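Local coordinates for protein L-lysine 6-monooxygenase involved in desferrioxamine biosynthesis (Erwinia amylovora CFBP1430, PDB 5O8P) that uses FAD and NADPH to N-hydroxylate a primary amine of cadaverine, probably an early step in making the siderophore desferrioxamine, at residues Ala265-Leu270 / His389-Pro394; Arg369-Asp374 / Ala399-Ser404; Lys259-Asn264 / Asp360-Tyr365. All coordinates share one frame; numbering follows the deposited sequence.

Contact 1 (Ala265-Leu270 / His389-Pro394); sequences ASQKNL and HGFVTP. With FAD (flavin-adenine dinucleotide), chain C.
L270 lies against one face of the F391 ring and supplies most of the contact between the end of helix 257-266 with its following turn and the loop after helix 386-389. Two parts of the leucine do the touching. Its CD1 methyl sits over the ring as a CH-pi contact, 3.8 Å from the centroid of the F391 ring and 15° off the ring normal, while L270 CB packs near the rim at 3.6 Å from F391 CD2. The backbone sets CB over one part of the face; with CG beside the backbone N (chi1 -59°), CD1 reaches another part of the same face. On the opposite face stands V392 CG1 of the next residue, and the phenyl group is thus sandwiched between two aliphatic side chains.

Q267 approaches differently. Its extended chain crosses F391 at about a right angle, with the amide plane nearly perpendicular to the ring, and its OE1 comes obliquely to 4.0 Å from F391 CD1. No hydrogen bond joins the two segments; what holds them is apolar burial, which W248 extends by meeting F391 edge-to-face.

F391 is presented by a type I turn from G390 to T393. G390, with positive phi, leaves helix 386-389, and its carbonyl O accepts from T393 OG1 at 3.1 Å, within the carbonyl plane. One residue further on, P394 O receives a weak hydrogen bond from FAD O2' at 3.4 Å. F391 also touches Y271, which contacts NADP(+) when that nucleotide is bound; none is present in this chain. F391 thus joins the loop that contacts FAD through P394 to the turn leading to Y271, consistent with a place between the FAD and NADP(+) sites of this lysine/ornithine N-hydroxylase family member.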
loop_
_atom_site.group_PDB
_atom_site.type_symbol
_atom_site.label_atom_id
_atom_site.label_comp_id
_atom_site.label_asym_id
_atom_site.label_seq_id
_atom_site.Cartn_x
_atom_site.Cartn_y
_atom_site.Cartn_z
ATOM N N ALA B 265 21.556 -16.497 -17.061
ATOM C CA ALA B 265 20.417 -16.611 -17.970
ATOM C C ALA B 265 19.086 -17.029 -17.309
ATOM O O ALA B 265 18.025 -16.648 -17.809
ATOM C CB ALA B 265 20.741 -17.516 -19.158
ATOM N N SER B 266 19.129 -17.794 -16.217
ATOM C CA SER B 266 17.911 -18.193 -15.487
ATOM C C SER B 266 17.485 -17.245 -14.346
ATOM O O SER B 266 16.469 -17.485 -13.694
ATOM C CB SER B 266 18.058 -19.637 -14.964
ATOM O OG SER B 266 18.776 -19.708 -13.739
ATOM N N GLN B 267 18.291 -16.221 -14.067
ATOM C CA GLN B 267 18.054 -15.306 -12.928
ATOM C C GLN B 267 17.776 -13.901 -13.461
ATOM O O GLN B 267 18.109 -12.905 -12.815
ATOM C CB GLN B 267 19.254 -15.270 -11.947
ATOM C CG GLN B 267 19.423 -16.485 -11.049
ATOM C CD GLN B 267 20.573 -16.356 -10.068
ATOM O OE1 GLN B 267 21.548 -15.630 -10.301
ATOM N NE2 GLN B 267 20.485 -17.100 -8.980
ATOM N N LYS B 268 17.089 -13.812 -14.596
ATOM C CA LYS B 268 16.737 -12.511 -15.171
ATOM C C LYS B 268 15.606 -11.793 -14.399
ATOM O O LYS B 268 15.549 -10.568 -14.442
ATOM C CB LYS B 268 16.394 -12.663 -16.657
ATOM C CG LYS B 268 17.587 -13.134 -17.474
ATOM C CD LYS B 268 17.219 -13.353 -18.929
ATOM C CE LYS B 268 18.441 -13.569 -19.802
ATOM N NZ LYS B 268 18.143 -13.239 -21.221
ATOM N N ASN B 269 14.736 -12.530 -13.695
ATOM C CA ASN B 269 13.787 -11.875 -12.754
ATOM C C ASN B 269 14.474 -11.098 -11.610
ATOM O O ASN B 269 13.879 -10.173 -11.058
ATOM C CB ASN B 269 12.626 -12.781 -12.246
ATOM C CG ASN B 269 13.066 -14.158 -11.796
ATOM O OD1 ASN B 269 14.251 -14.474 -11.722
ATOM N ND2 ASN B 269 12.087 -15.000 -11.506
ATOM N N LEU B 270 15.719 -11.451 -11.278
ATOM C CA LEU B 270 16.455 -10.789 -10.199
ATOM C C LEU B 270 17.088 -9.439 -10.586
ATOM O O LEU B 270 17.372 -8.623 -9.703
ATOM C CB LEU B 270 17.528 -11.730 -9.617
ATOM C CG LEU B 270 17.129 -13.096 -9.010
ATOM C CD1 LEU B 270 18.256 -13.639 -8.139
ATOM C CD2 LEU B 270 15.811 -13.041 -8.246
ATOM N N HIS B 389 30.540 -12.475 -10.978
ATOM C CA HIS B 389 29.983 -12.009 -9.696
ATOM C C HIS B 389 28.452 -11.979 -9.643
ATOM O O HIS B 389 27.883 -11.638 -8.606
ATOM C CB HIS B 389 30.534 -10.621 -9.365
ATOM C CG HIS B 389 31.973 -10.633 -8.979
ATOM N ND1 HIS B 389 32.400 -10.270 -7.719
ATOM C CD2 HIS B 389 33.084 -10.972 -9.675
ATOM C CE1 HIS B 389 33.717 -10.374 -7.658
ATOM N NE2 HIS B 389 34.157 -10.807 -8.827
ATOM N N GLY B 390 27.800 -12.303 -10.754
ATOM C CA GLY B 390 26.371 -12.600 -10.775
ATOM C C GLY B 390 25.487 -11.399 -11.017
ATOM O O GLY B 390 25.967 -10.313 -11.329
ATOM N N PHE B 391 24.181 -11.606 -10.820
ATOM C CA PHE B 391 23.138 -10.596 -11.100
ATOM C C PHE B 391 23.251 -9.251 -10.337
ATOM O O PHE B 391 22.503 -8.312 -10.652
ATOM C CB PHE B 391 21.767 -11.219 -10.811
ATOM C CG PHE B 391 21.362 -11.140 -9.363
ATOM C CD1 PHE B 391 21.774 -12.095 -8.436
ATOM C CD2 PHE B 391 20.623 -10.048 -8.919
ATOM C CE1 PHE B 391 21.409 -11.986 -7.109
ATOM C CE2 PHE B 391 20.265 -9.925 -7.591
ATOM C CZ PHE B 391 20.647 -10.900 -6.691
ATOM N N VAL B 392 24.144 -9.158 -9.343
ATOM C CA VAL B 392 24.218 -7.957 -8.487
ATOM C C VAL B 392 25.068 -6.827 -9.061
ATOM O O VAL B 392 25.159 -5.756 -8.449
ATOM C CB VAL B 392 24.760 -8.274 -7.079
ATOM C CG1 VAL B 392 23.865 -9.288 -6.382
ATOM C CG2 VAL B 392 26.202 -8.751 -7.165
ATOM N N THR B 393 25.661 -7.045 -10.243
ATOM C CA THR B 393 26.719 -6.198 -10.797
ATOM C C THR B 393 26.234 -4.788 -11.248
ATOM O O THR B 393 26.839 -3.796 -10.847
ATOM C CB THR B 393 27.467 -6.974 -11.929
ATOM O OG1 THR B 393 28.122 -8.139 -11.403
ATOM C CG2 THR B 393 28.484 -6.156 -12.620
ATOM N N PRO B 394 25.134 -4.685 -12.041
ATOM C CA PRO B 394 24.618 -3.350 -12.395
ATOM C C PRO B 394 23.861 -2.588 -11.282
ATOM O O PRO B 394 23.409 -1.470 -11.523
ATOM C CB PRO B 394 23.659 -3.634 -13.572
ATOM C CG PRO B 394 23.612 -5.115 -13.768
ATOM C CD PRO B 394 24.282 -5.752 -12.601
HETATM P PA FAD C . 27.966 4.714 -17.474
HETATM O O1A FAD C . 26.894 5.781 -17.591
HETATM O O2A FAD C . 28.093 3.670 -18.557
HETATM O O5B FAD C . 29.357 5.523 -17.323
HETATM C C5B FAD C . 30.454 5.339 -18.211
HETATM C C4B FAD C . 31.187 6.637 -18.531
HETATM O O4B FAD C . 32.492 6.328 -19.046
HETATM C C3B FAD C . 30.484 7.458 -19.607
HETATM O O3B FAD C . 30.411 8.822 -19.172
HETATM C C2B FAD C . 31.332 7.254 -20.862
HETATM O O2B FAD C . 31.340 8.375 -21.753
HETATM C C1B FAD C . 32.714 7.029 -20.279
HETATM N N9A FAD C . 33.700 6.353 -21.166
HETATM C C8A FAD C . 33.568 5.205 -21.862
HETATM N N7A FAD C . 34.713 4.932 -22.549
HETATM C C5A FAD C . 35.598 5.918 -22.290
HETATM C C6A FAD C . 36.992 6.269 -22.680
HETATM N N6A FAD C . 37.704 5.478 -23.520
HETATM N N1A FAD C . 37.534 7.404 -22.167
HETATM C C2A FAD C . 36.848 8.212 -21.330
HETATM N N3A FAD C . 35.583 7.958 -20.945
HETATM C C4A FAD C . 34.920 6.850 -21.377
HETATM N N1 FAD C . 20.515 0.510 -11.810
HETATM C C2 FAD C . 20.006 0.674 -10.560
HETATM O O2 FAD C . 20.558 0.066 -9.615
HETATM N N3 FAD C . 18.941 1.469 -10.311
HETATM C C4 FAD C . 18.313 2.145 -11.290
HETATM O O4 FAD C . 17.330 2.867 -11.036
HETATM C C4X FAD C . 18.808 2.019 -12.684
HETATM N N5 FAD C . 18.224 2.674 -13.711
HETATM C C5X FAD C . 18.698 2.535 -14.972
HETATM C C6 FAD C . 18.054 3.232 -15.992
HETATM C C7 FAD C . 18.485 3.140 -17.313
HETATM C C7M FAD C . 17.768 3.903 -18.400
HETATM C C8 FAD C . 19.659 2.277 -17.633
HETATM C C8M FAD C . 20.145 2.161 -19.052
HETATM C C9 FAD C . 20.309 1.572 -16.619
HETATM C C9A FAD C . 19.885 1.656 -15.280
HETATM N N10 FAD C . 20.524 0.954 -14.203
HETATM C C10 FAD C . 19.984 1.128 -12.897
HETATM C "C1'" FAD C . 21.706 0.066 -14.374
HETATM C "C2'" FAD C . 23.044 0.799 -14.119
HETATM O "O2'" FAD C . 22.969 1.576 -12.906
HETATM C "C3'" FAD C . 23.492 1.703 -15.283
HETATM O "O3'" FAD C . 23.678 0.928 -16.477
HETATM C "C4'" FAD C . 24.788 2.471 -14.994
HETATM O "O4'" FAD C . 24.817 3.670 -15.778
HETATM C "C5'" FAD C . 26.042 1.656 -15.299
HETATM O "O5'" FAD C . 27.135 2.180 -14.543
HETATM P P FAD C . 28.438 2.747 -15.281
HETATM O O1P FAD C . 29.374 3.292 -14.222
HETATM O O2P FAD C . 28.876 1.612 -16.162
HETATM O O3P FAD C . 27.702 3.985 -16.042
#

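Contact 2 (Arg369-Asp374 / Ala399-Ser404); sequences RNYSID and ACYRNS
Y371 and R402 bring the two backbones closest, their CA atoms 7.9 Å apart, where the irregular chain of 369-374 passes the first turns of helix 399-410. Y371 has positive phi and directs its side chain toward the helix, whereas Y401 and R402 reach the contact from the flank of theirs.

The aliphatic part of R402 lies over the Y371 ring. Its CG stands 3.4 Å from the centroid of that ring, almost exactly on the normal, and R402 CD follows toward the rim, 3.5 Å from Y371 CD1. The chain bends at chi3 (35°), and the guanidinium ends up nearly perpendicular to the ring; its charge is paired with E385. H389 stacks on Y371 as well. In the fold, this ties the loop leading into strand 379-381 to a helix beside the FAD site: R402 touches F19, an FAD-binding residue, and its side chain comes to about 7 Å from FAD, nearest atom to nearest atom.

Y371 OH points at the edge of the Y401 ring, in its plane, 3.4 Å from Y401 CE2. R369, bent at chi2 (67°), brings NH2 to 2.8 Å from Y401 OH, a weak bond with an N-H...O angle of only 118°, and NH1 makes another weak bond to Y371 OH. The main charge partner of R369 is D250, bound through NE. Y401 also packs on Y88 of the third subunit.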
loop_
_atom_site.group_PDB
_atom_site.type_symbol
_atom_site.label_atom_id
_atom_site.label_comp_id
_atom_site.label_asym_id
_atom_site.label_seq_id
_atom_site.Cartn_x
_atom_site.Cartn_y
_atom_site.Cartn_z
ATOM N N ARG B 369 37.864 -12.222 -7.184
ATOM C CA ARG B 369 36.824 -11.845 -6.215
ATOM C C ARG B 369 36.952 -10.392 -5.795
ATOM O O ARG B 369 35.943 -9.775 -5.478
ATOM C CB ARG B 369 36.787 -12.786 -5.008
ATOM C CG ARG B 369 35.755 -12.445 -3.921
ATOM C CD ARG B 369 34.335 -12.631 -4.409
ATOM N NE ARG B 369 33.325 -12.126 -3.476
ATOM C CZ ARG B 369 32.939 -10.852 -3.352
ATOM N NH1 ARG B 369 33.485 -9.882 -4.084
ATOM N NH2 ARG B 369 31.985 -10.543 -2.478
ATOM N N ASN B 370 38.175 -9.849 -5.822
ATOM C CA ASN B 370 38.393 -8.417 -5.546
ATOM C C ASN B 370 38.174 -7.488 -6.757
ATOM O O ASN B 370 38.591 -6.334 -6.720
ATOM C CB ASN B 370 39.794 -8.178 -4.934
ATOM C CG ASN B 370 40.934 -8.489 -5.892
ATOM O OD1 ASN B 370 40.740 -9.084 -6.943
ATOM N ND2 ASN B 370 42.141 -8.096 -5.513
ATOM N N TYR B 371 37.523 -7.989 -7.811
ATOM C CA TYR B 371 37.169 -7.219 -9.013
ATOM C C TYR B 371 38.375 -6.892 -9.919
ATOM O O TYR B 371 38.255 -6.074 -10.840
ATOM C CB TYR B 371 36.343 -5.960 -8.652
ATOM C CG TYR B 371 35.124 -6.302 -7.819
ATOM C CD1 TYR B 371 33.935 -6.677 -8.434
ATOM C CD2 TYR B 371 35.169 -6.297 -6.422
ATOM C CE1 TYR B 371 32.811 -7.026 -7.702
ATOM C CE2 TYR B 371 34.055 -6.647 -5.662
ATOM C CZ TYR B 371 32.872 -7.025 -6.296
ATOM O OH TYR B 371 31.760 -7.376 -5.538
ATOM N N SER B 372 39.501 -7.582 -9.697
ATOM C CA SER B 372 40.711 -7.376 -10.468
ATOM C C SER B 372 40.751 -8.307 -11.687
ATOM O O SER B 372 40.253 -9.430 -11.617
ATOM C CB SER B 372 41.947 -7.579 -9.581
ATOM O OG SER B 372 42.253 -8.950 -9.397
ATOM N N ILE B 373 41.345 -7.828 -12.787
ATOM C CA ILE B 373 41.452 -8.619 -14.036
ATOM C C ILE B 373 42.898 -8.926 -14.445
ATOM O O ILE B 373 43.130 -9.645 -15.420
ATOM C CB ILE B 373 40.624 -8.021 -15.217
ATOM C CG1 ILE B 373 41.242 -6.723 -15.751
ATOM C CG2 ILE B 373 39.178 -7.827 -14.785
ATOM C CD1 ILE B 373 40.473 -6.088 -16.898
ATOM N N ASP B 374 43.862 -8.424 -13.686
ATOM C CA ASP B 374 45.272 -8.710 -13.934
ATOM C C ASP B 374 45.758 -9.749 -12.931
ATOM O O ASP B 374 44.970 -10.254 -12.118
ATOM C CB ASP B 374 46.105 -7.426 -13.833
ATOM C CG ASP B 374 46.136 -6.860 -12.430
ATOM O OD1 ASP B 374 45.032 -6.637 -11.883
ATOM O OD2 ASP B 374 47.236 -6.633 -11.860
ATOM N N ALA B 399 27.184 -0.663 -5.204
ATOM C CA ALA B 399 28.239 0.200 -5.706
ATOM C C ALA B 399 29.191 0.539 -4.581
ATOM O O ALA B 399 30.404 0.433 -4.749
ATOM C CB ALA B 399 27.652 1.466 -6.304
ATOM N N CYS B 400 28.648 0.946 -3.435
ATOM C CA CYS B 400 29.477 1.202 -2.243
ATOM C C CYS B 400 30.208 -0.045 -1.731
ATOM O O CYS B 400 31.349 0.073 -1.294
ATOM C CB CYS B 400 28.659 1.795 -1.112
ATOM S SG CYS B 400 28.311 3.538 -1.312
ATOM N N TYR B 401 29.566 -1.223 -1.784
ATOM C CA TYR B 401 30.251 -2.463 -1.415
ATOM C C TYR B 401 31.504 -2.622 -2.285
ATOM O O TYR B 401 32.620 -2.724 -1.756
ATOM C CB TYR B 401 29.353 -3.725 -1.525
ATOM C CG TYR B 401 30.138 -5.010 -1.302
ATOM C CD1 TYR B 401 30.565 -5.373 -0.025
ATOM C CD2 TYR B 401 30.509 -5.833 -2.372
ATOM C CE1 TYR B 401 31.345 -6.504 0.180
ATOM C CE2 TYR B 401 31.258 -6.989 -2.172
ATOM C CZ TYR B 401 31.674 -7.317 -0.883
ATOM O OH TYR B 401 32.431 -8.436 -0.617
ATOM N N ARG B 402 31.314 -2.613 -3.604
ATOM C CA ARG B 402 32.426 -2.838 -4.537
ATOM C C ARG B 402 33.516 -1.756 -4.382
ATOM O O ARG B 402 34.704 -2.073 -4.242
ATOM C CB ARG B 402 31.928 -2.919 -5.992
ATOM C CG ARG B 402 32.955 -3.458 -6.989
ATOM C CD ARG B 402 32.470 -3.534 -8.426
ATOM N NE ARG B 402 31.558 -2.436 -8.754
ATOM C CZ ARG B 402 30.331 -2.550 -9.263
ATOM N NH1 ARG B 402 29.818 -3.727 -9.621
ATOM N NH2 ARG B 402 29.618 -1.448 -9.473
ATOM N N ASN B 403 33.097 -0.495 -4.349
ATOM C CA ASN B 403 34.023 0.616 -4.121
ATOM C C ASN B 403 34.819 0.466 -2.817
ATOM O O ASN B 403 36.019 0.771 -2.774
ATOM C CB ASN B 403 33.276 1.964 -4.147
ATOM C CG ASN B 403 32.850 2.377 -5.549
ATOM O OD1 ASN B 403 33.557 2.123 -6.518
ATOM N ND2 ASN B 403 31.694 3.021 -5.657
ATOM N N SER B 404 34.165 -0.029 -1.770
ATOM C CA SER B 404 34.838 -0.263 -0.493
ATOM C C SER B 404 35.911 -1.343 -0.539
ATOM O O SER B 404 36.899 -1.224 0.204
ATOM C CB SER B 404 33.830 -0.583 0.607
ATOM O OG SER B 404 33.070 0.565 0.906
#

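Contact 3 (Lys259-Asn264 / Asp360-Tyr365); sequences KRDELN and DEKDRY
D261, on the helix 257-266, and R364, in the loop 360-365, face each other in an end-on bidentate salt bridge. R364 NH1 donates to D261 OD1 and R364 NH2 to D261 OD2, each at 3.2 Å and both fairly straight. The groups are not coplanar: carboxylate and guanidinium planes differ by 55°. OD2 accepts on its syn lone pair, close to the guanidinium plane, whereas OD1 is met from above the carboxylate. K362 adds a longer-range attraction, its NZ lying 4.2 Å from D261 OD2, beyond salt-bridge distance, while its CD lies over one face of the R364 guanidinium, toward the rim.

Behind the arginine stands D360. Its OD2 takes a second bond from R364 NH2, at 3.1 Å, so this nitrogen is shared between two carboxylates. D360 OD1 accepts from the backbone N of both K362 and R364, which reach it from opposite faces of its plane; the former closes an Asx turn, and a type I turn runs from D360 to D363. These bonds fix the loop that carries R364. The bend of the R364 chain at chi3 (-64°) turns its end toward the helix. H387 of helix 386-389 packs against D261, D360 and R364.

The result is a salt-bridge network of two aspartates and one arginine at the protein surface. An arginine held between two acids would be expected to stay charged and to offset their mutual repulsion.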
loop_
_atom_site.group_PDB
_atom_site.type_symbol
_atom_site.label_atom_id
_atom_site.label_comp_id
_atom_site.label_asym_id
_atom_site.label_seq_id
_atom_site.Cartn_x
_atom_site.Cartn_y
_atom_site.Cartn_z
ATOM N N LYS B 259 28.495 -23.163 -14.652
ATOM C CA LYS B 259 27.337 -23.009 -13.765
ATOM C C LYS B 259 26.903 -21.551 -13.613
ATOM O O LYS B 259 25.709 -21.242 -13.622
ATOM C CB LYS B 259 27.618 -23.605 -12.375
ATOM C CG LYS B 259 26.385 -23.785 -11.488
ATOM C CD LYS B 259 25.294 -24.612 -12.171
ATOM C CE LYS B 259 24.152 -24.919 -11.241
ATOM N NZ LYS B 259 22.958 -25.364 -12.010
ATOM N N ARG B 260 27.879 -20.660 -13.475
ATOM C CA ARG B 260 27.597 -19.235 -13.320
ATOM C C ARG B 260 26.872 -18.650 -14.524
ATOM O O ARG B 260 25.967 -17.835 -14.357
ATOM C CB ARG B 260 28.872 -18.433 -13.140
ATOM C CG ARG B 260 29.766 -18.822 -11.964
ATOM C CD ARG B 260 30.508 -17.593 -11.439
ATOM N NE ARG B 260 31.963 -17.715 -11.286
ATOM C CZ ARG B 260 32.842 -17.745 -12.293
ATOM N NH1 ARG B 260 32.464 -17.683 -13.575
ATOM N NH2 ARG B 260 34.131 -17.848 -12.010
ATOM N N ASP B 261 27.279 -19.051 -15.731
ATOM C CA ASP B 261 26.665 -18.555 -16.971
ATOM C C ASP B 261 25.241 -19.044 -17.133
ATOM O O ASP B 261 24.389 -18.278 -17.573
ATOM C CB ASP B 261 27.510 -18.901 -18.206
ATOM C CG ASP B 261 28.830 -18.112 -18.257
ATOM O OD1 ASP B 261 28.925 -16.955 -17.749
ATOM O OD2 ASP B 261 29.801 -18.656 -18.822
ATOM N N GLU B 262 24.985 -20.300 -16.770
ATOM C CA GLU B 262 23.608 -20.825 -16.745
ATOM C C GLU B 262 22.744 -20.134 -15.677
ATOM O O GLU B 262 21.544 -19.927 -15.903
ATOM C CB GLU B 262 23.565 -22.363 -16.600
ATOM C CG GLU B 262 22.435 -22.890 -15.729
ATOM C CD GLU B 262 22.455 -24.387 -15.518
ATOM O OE1 GLU B 262 23.391 -25.096 -15.974
ATOM O OE2 GLU B 262 21.501 -24.842 -14.863
ATOM N N LEU B 263 23.337 -19.790 -14.528
ATOM C CA LEU B 263 22.636 -18.992 -13.510
ATOM C C LEU B 263 22.248 -17.592 -14.004
ATOM O O LEU B 263 21.188 -17.112 -13.696
ATOM C CB LEU B 263 23.451 -18.860 -12.209
ATOM C CG LEU B 263 23.103 -19.861 -11.103
ATOM C CD1 LEU B 263 21.694 -19.594 -10.579
ATOM C CD2 LEU B 263 23.237 -21.309 -11.543
ATOM N N ASN B 264 23.124 -16.937 -14.750
ATOM C CA ASN B 264 22.860 -15.557 -15.203
ATOM C C ASN B 264 21.736 -15.457 -16.249
ATOM O O ASN B 264 21.048 -14.449 -16.300
ATOM C CB ASN B 264 24.156 -14.870 -15.663
ATOM C CG ASN B 264 25.048 -14.454 -14.484
ATOM O OD1 ASN B 264 24.565 -14.103 -13.386
ATOM N ND2 ASN B 264 26.361 -14.510 -14.698
ATOM N N ASP B 360 39.295 -15.745 -19.531
ATOM C CA ASP B 360 38.681 -17.058 -19.283
ATOM C C ASP B 360 38.394 -17.761 -20.609
ATOM O O ASP B 360 38.689 -17.216 -21.674
ATOM C CB ASP B 360 37.422 -16.926 -18.390
ATOM C CG ASP B 360 36.247 -16.217 -19.072
ATOM O OD1 ASP B 360 36.346 -15.840 -20.258
ATOM O OD2 ASP B 360 35.197 -16.053 -18.412
ATOM N N GLU B 361 37.787 -18.946 -20.535
ATOM C CA GLU B 361 37.517 -19.804 -21.710
ATOM C C GLU B 361 36.699 -19.154 -22.838
ATOM O O GLU B 361 36.819 -19.564 -23.993
ATOM C CB GLU B 361 36.805 -21.114 -21.287
ATOM C CG GLU B 361 37.523 -22.016 -20.279
ATOM C CD GLU B 361 38.926 -22.460 -20.698
ATOM O OE1 GLU B 361 39.238 -22.457 -21.908
ATOM O OE2 GLU B 361 39.726 -22.829 -19.806
ATOM N N LYS B 362 35.881 -18.151 -22.519
ATOM C CA LYS B 362 35.031 -17.477 -23.506
ATOM C C LYS B 362 35.539 -16.083 -23.941
ATOM O O LYS B 362 34.772 -15.301 -24.508
ATOM C CB LYS B 362 33.595 -17.381 -22.959
ATOM C CG LYS B 362 32.862 -18.716 -22.879
ATOM C CD LYS B 362 31.382 -18.546 -22.554
ATOM C CE LYS B 362 30.539 -19.645 -23.190
ATOM N NZ LYS B 362 29.098 -19.496 -22.850
ATOM N N ASP B 363 36.822 -15.788 -23.705
ATOM C CA ASP B 363 37.444 -14.485 -24.053
ATOM C C ASP B 363 36.784 -13.255 -23.407
ATOM O O ASP B 363 36.667 -12.201 -24.031
ATOM C CB ASP B 363 37.546 -14.302 -25.586
ATOM C CG ASP B 363 38.643 -15.136 -26.205
ATOM O OD1 ASP B 363 39.831 -14.841 -25.949
ATOM O OD2 ASP B 363 38.312 -16.075 -26.960
ATOM N N ARG B 364 36.340 -13.396 -22.161
ATOM C CA ARG B 364 35.953 -12.239 -21.344
ATOM C C ARG B 364 36.939 -12.193 -20.187
ATOM O O ARG B 364 37.757 -13.113 -20.009
ATOM C CB ARG B 364 34.511 -12.313 -20.830
ATOM C CG ARG B 364 33.477 -12.737 -21.857
ATOM C CD ARG B 364 32.313 -13.417 -21.188
ATOM N NE ARG B 364 32.679 -14.678 -20.522
ATOM C CZ ARG B 364 31.815 -15.522 -19.944
ATOM N NH1 ARG B 364 30.497 -15.326 -20.011
ATOM N NH2 ARG B 364 32.277 -16.634 -19.378
ATOM N N TYR B 365 36.879 -11.120 -19.411
ATOM C CA TYR B 365 37.778 -10.980 -18.278
ATOM C C TYR B 365 37.537 -12.110 -17.265
ATOM O O TYR B 365 36.396 -12.317 -16.842
ATOM C CB TYR B 365 37.553 -9.662 -17.542
ATOM C CG TYR B 365 37.592 -8.384 -18.336
ATOM C CD1 TYR B 365 38.510 -8.189 -19.364
ATOM C CD2 TYR B 365 36.728 -7.342 -18.025
ATOM C CE1 TYR B 365 38.539 -7.004 -20.080
ATOM C CE2 TYR B 365 36.752 -6.155 -18.727
ATOM C CZ TYR B 365 37.661 -5.991 -19.742
ATOM O OH TYR B 365 37.660 -4.805 -20.406
#

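Contacts 1 and 3 share helix 257-266 and have centres about 13 Å apart; they meet where N264 OD1 lies 3.5 Å from G390 CA. Contact 2 joins contact 1 through T393 O and R402 NH1, a probable hydrogen bond of 3.2 Å, and through H389 against R369 and Y371; their centres are about 17 Å apart. Contacts 2 and 3 touch more lightly, I373 CG2 on Y365 CB at 3.7 Å. Segment 389-394 thus links helix 257-266 to helix 399-410. Contact 1 reaches FAD directly through P394, contact 2 approaches it through R402, and contact 3 lies at the surface.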